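PDB 6HCD: universal stress protein from Archaeoglobus fulgidus, which is of undetermined biochemical function but belongs to the universal stress protein A family, whose members are generally linked to stress responses. Local coordinates for residues Ala113-Ile125 and Ala140-Ile154. Numbering follows the deposited sequence.
Sequences ADEVDAIAIVIGI and ARDVILKANKPVICI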
# COMPACT_ATOMS: atom_id res chain seq x y z
N ALA A 113 11.78 -2.84 8.21
CA ALA A 113 11.48 -3.36 6.88
C ALA A 113 12.74 -3.34 6.00
O ALA A 113 12.98 -4.29 5.26
CB ALA A 113 10.36 -2.57 6.26
N ASP A 114 13.52 -2.27 6.08
CA ASP A 114 14.80 -2.19 5.33
C ASP A 114 15.81 -3.22 5.86
O ASP A 114 16.50 -3.87 5.09
CB ASP A 114 15.37 -0.77 5.37
CG ASP A 114 14.59 0.23 4.54
OD1 ASP A 114 13.79 -0.21 3.68
OD2 ASP A 114 14.78 1.45 4.76
N GLU A 115 15.86 -3.38 7.18
CA GLU A 115 16.83 -4.27 7.84
C GLU A 115 16.59 -5.72 7.41
O GLU A 115 17.55 -6.47 7.28
CB GLU A 115 16.77 -4.11 9.35
CG GLU A 115 17.37 -2.81 9.85
CD GLU A 115 16.81 -2.27 11.16
OE1 GLU A 115 16.12 -3.02 11.86
OE2 GLU A 115 17.06 -1.10 11.46
N VAL A 116 15.33 -6.13 7.22
CA VAL A 116 15.00 -7.52 6.89
C VAL A 116 14.75 -7.68 5.39
O VAL A 116 14.35 -8.76 4.95
CB VAL A 116 13.82 -8.06 7.72
CG1 VAL A 116 14.10 -7.93 9.21
CG2 VAL A 116 12.50 -7.40 7.34
N ASP A 117 14.96 -6.61 4.61
CA ASP A 117 14.76 -6.62 3.16
C ASP A 117 13.35 -7.11 2.80
O ASP A 117 13.19 -8.01 1.97
CB ASP A 117 15.84 -7.45 2.46
CG ASP A 117 15.93 -7.22 0.95
OD1 ASP A 117 15.52 -6.15 0.48
OD2 ASP A 117 16.40 -8.13 0.25
N ALA A 118 12.33 -6.50 3.43
CA ALA A 118 10.94 -6.92 3.30
C ALA A 118 10.47 -6.74 1.85
O ALA A 118 10.90 -5.79 1.16
CB ALA A 118 10.07 -6.11 4.24
N ILE A 119 9.58 -7.64 1.41
CA ILE A 119 8.94 -7.51 0.09
C ILE A 119 7.97 -6.32 0.15
O ILE A 119 7.84 -5.56 -0.82
CB ILE A 119 8.19 -8.81 -0.29
CG1 ILE A 119 9.16 -9.98 -0.49
CG2 ILE A 119 7.33 -8.59 -1.52
CD1 ILE A 119 8.49 -11.31 -0.75
N ALA A 120 7.26 -6.20 1.28
CA ALA A 120 6.31 -5.11 1.48
C ALA A 120 6.02 -4.98 2.97
O ALA A 120 6.29 -5.90 3.77
CB ALA A 120 5.04 -5.37 0.71
N ILE A 121 5.50 -3.80 3.33
CA ILE A 121 4.93 -3.52 4.64
C ILE A 121 3.41 -3.50 4.48
O ILE A 121 2.90 -2.85 3.59
CB ILE A 121 5.43 -2.18 5.20
CG1 ILE A 121 6.96 -2.07 5.18
CG2 ILE A 121 4.85 -1.92 6.59
CD1 ILE A 121 7.46 -0.68 5.47
N VAL A 122 2.71 -4.19 5.37
CA VAL A 122 1.25 -4.15 5.37
C VAL A 122 0.82 -3.45 6.66
O VAL A 122 1.31 -3.80 7.73
CB VAL A 122 0.64 -5.56 5.26
CG1 VAL A 122 -0.86 -5.50 5.08
CG2 VAL A 122 1.28 -6.39 4.17
N ILE A 123 -0.05 -2.44 6.53
CA ILE A 123 -0.45 -1.61 7.64
C ILE A 123 -1.93 -1.27 7.52
O ILE A 123 -2.47 -1.17 6.41
CB ILE A 123 0.43 -0.34 7.72
CG1 ILE A 123 0.33 0.31 9.10
CG2 ILE A 123 0.12 0.62 6.58
CD1 ILE A 123 1.51 1.21 9.42
N GLY A 124 -2.56 -1.03 8.67
CA GLY A 124 -3.94 -0.60 8.75
C GLY A 124 -4.05 0.92 8.70
O GLY A 124 -3.20 1.66 9.18
N ILE A 125 -5.12 1.38 8.06
CA ILE A 125 -5.48 2.78 7.85
C ILE A 125 -6.79 3.03 8.59
O ILE A 125 -7.71 2.29 8.39
CB ILE A 125 -5.71 3.06 6.35
CG1 ILE A 125 -4.50 2.72 5.49
CG2 ILE A 125 -6.18 4.49 6.11
CD1 ILE A 125 -3.25 3.34 5.96
N ALA A 140 0.45 5.32 10.36
CA ALA A 140 0.29 4.85 8.98
C ALA A 140 0.72 5.94 7.99
O ALA A 140 1.39 5.67 7.02
CB ALA A 140 -1.13 4.43 8.72
N ARG A 141 0.31 7.18 8.25
CA ARG A 141 0.62 8.32 7.40
C ARG A 141 2.14 8.40 7.17
O ARG A 141 2.61 8.49 6.05
CB ARG A 141 0.10 9.60 8.04
CG ARG A 141 0.46 10.87 7.29
CD ARG A 141 0.34 12.11 8.18
NE ARG A 141 0.31 13.31 7.36
CZ ARG A 141 1.37 13.83 6.74
NH1 ARG A 141 2.58 13.37 7.02
NH2 ARG A 141 1.21 14.78 5.85
N ASP A 142 2.90 8.37 8.25
CA ASP A 142 4.34 8.58 8.18
C ASP A 142 5.04 7.33 7.64
O ASP A 142 6.06 7.43 6.97
CB ASP A 142 4.90 9.04 9.52
CG ASP A 142 4.67 10.52 9.81
OD1 ASP A 142 4.03 11.23 8.97
OD2 ASP A 142 5.11 10.95 10.89
N VAL A 143 4.51 6.14 7.92
CA VAL A 143 5.04 4.90 7.33
C VAL A 143 4.92 4.98 5.81
O VAL A 143 5.88 4.66 5.13
CB VAL A 143 4.36 3.63 7.87
CG1 VAL A 143 4.65 2.41 7.02
CG2 VAL A 143 4.73 3.39 9.31
N ILE A 144 3.76 5.39 5.30
CA ILE A 144 3.52 5.45 3.87
C ILE A 144 4.54 6.39 3.20
O ILE A 144 5.06 6.07 2.15
CB ILE A 144 2.07 5.85 3.56
CG1 ILE A 144 1.08 4.78 4.01
CG2 ILE A 144 1.89 6.18 2.08
CD1 ILE A 144 -0.33 5.30 4.18
N LEU A 145 4.82 7.53 3.82
CA LEU A 145 5.70 8.56 3.20
C LEU A 145 7.18 8.21 3.37
O LEU A 145 7.99 8.49 2.49
CB LEU A 145 5.38 9.91 3.84
CG LEU A 145 3.99 10.46 3.53
CD1 LEU A 145 3.74 11.76 4.27
CD2 LEU A 145 3.84 10.67 2.03
N LYS A 146 7.54 7.62 4.52
CA LYS A 146 8.95 7.40 4.88
C LYS A 146 9.50 6.07 4.32
O LYS A 146 10.70 5.93 4.19
CB LYS A 146 9.14 7.44 6.40
CG LYS A 146 9.06 8.84 6.99
CD LYS A 146 9.03 8.88 8.50
CE LYS A 146 9.04 10.29 9.03
NZ LYS A 146 9.53 10.33 10.42
N ALA A 147 8.63 5.10 4.03
CA ALA A 147 9.10 3.75 3.71
C ALA A 147 9.92 3.75 2.42
O ALA A 147 9.60 4.47 1.50
CB ALA A 147 7.94 2.80 3.62
N ASN A 148 10.93 2.88 2.38
CA ASN A 148 11.63 2.56 1.11
C ASN A 148 10.93 1.38 0.42
O ASN A 148 10.92 1.31 -0.80
CB ASN A 148 13.12 2.40 1.36
CG ASN A 148 13.70 3.69 1.87
OD1 ASN A 148 13.55 4.74 1.24
ND2 ASN A 148 14.33 3.63 3.04
N LYS A 149 10.22 0.57 1.21
CA LYS A 149 9.60 -0.64 0.69
C LYS A 149 8.18 -0.31 0.23
O LYS A 149 7.62 0.70 0.65
CB LYS A 149 9.63 -1.72 1.76
CG LYS A 149 11.01 -2.21 2.13
CD LYS A 149 11.82 -2.76 0.97
CE LYS A 149 13.18 -3.28 1.38
NZ LYS A 149 14.20 -2.20 1.44
N PRO A 150 7.57 -1.14 -0.64
CA PRO A 150 6.15 -1.00 -0.93
C PRO A 150 5.31 -1.03 0.37
O PRO A 150 5.65 -1.80 1.28
CB PRO A 150 5.85 -2.24 -1.78
CG PRO A 150 7.18 -2.53 -2.46
CD PRO A 150 8.21 -2.25 -1.38
N VAL A 151 4.27 -0.20 0.45
CA VAL A 151 3.36 -0.21 1.62
C VAL A 151 1.95 -0.53 1.13
O VAL A 151 1.40 0.15 0.27
CB VAL A 151 3.39 1.12 2.40
CG1 VAL A 151 2.44 1.09 3.61
CG2 VAL A 151 4.80 1.49 2.83
N ILE A 152 1.39 -1.60 1.70
CA ILE A 152 0.05 -2.05 1.40
C ILE A 152 -0.86 -1.56 2.54
O ILE A 152 -0.67 -1.91 3.72
CB ILE A 152 0.03 -3.59 1.25
CG1 ILE A 152 1.01 -4.06 0.18
CG2 ILE A 152 -1.39 -4.08 1.01
CD1 ILE A 152 1.16 -5.56 0.08
N CYS A 153 -1.84 -0.74 2.16
CA CYS A 153 -2.71 -0.05 3.08
C CYS A 153 -4.08 -0.72 3.08
O CYS A 153 -4.76 -0.73 2.04
CB CYS A 153 -2.88 1.41 2.69
SG CYS A 153 -1.33 2.32 2.44
N ILE A 154 -4.49 -1.24 4.25
CA ILE A 154 -5.69 -2.02 4.45
C ILE A 154 -6.61 -1.27 5.41
O ILE A 154 -6.18 -0.80 6.45
CB ILE A 154 -5.33 -3.43 4.99
CG1 ILE A 154 -4.34 -4.17 4.09
CG2 ILE A 154 -6.56 -4.27 5.28
CD1 ILE A 154 -4.82 -4.42 2.69
O HOH W 1 11.33 0.63 4.44
O HOH W 2 16.49 -3.54 2.51
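A parallel beta-alpha-beta unit joins strand 120-124 to strand 151-154, pairing Ile-121 with Val-151 and Val-122 with Ile-152. Five backbone hydrogen bonds lace the pair, from Ile-121 N to Pro-150 O (2.9 Å) through to Ile-125 N on Ile-154 O. Helix 140-146, the crossover helix, runs back at 155° to strand 120-124 and covers the face carrying Ile-121 and Ile-123. With CG1 anti to the backbone N (chi1 -162°) and the chain extended beyond it, Ile-123 brings CD1 tip to tip with Val-143 CG2 at 3.9 Å, while its CG2 lies against Val-151 CG1. Ile-125 CD1 reaches Ala-140 CB (3.6 Å), and its CG1 presses tightly on Cys-153 CB (3.5 Å). The unit belongs to the doubly wound alpha/beta sandwich of the universal stress protein family; helix 36-52 packs on Ile-152 and Ile-154 on the other face, and strand 151-154 pairs antiparallel with the second subunit. Where helix 105-115 ends, Asp-114 offers both oxygens: OD2 takes Asn-148 ND2 on its syn side (2.8 Å), amide and carboxylate nearly coplanar, whereas Lys-149 NZ bridges to OD1 (3.0 Å) from above the plane. Bends at chi2 and chi4 carry that lysine past Ala-118 O, and a water links NZ to Asp-114 O.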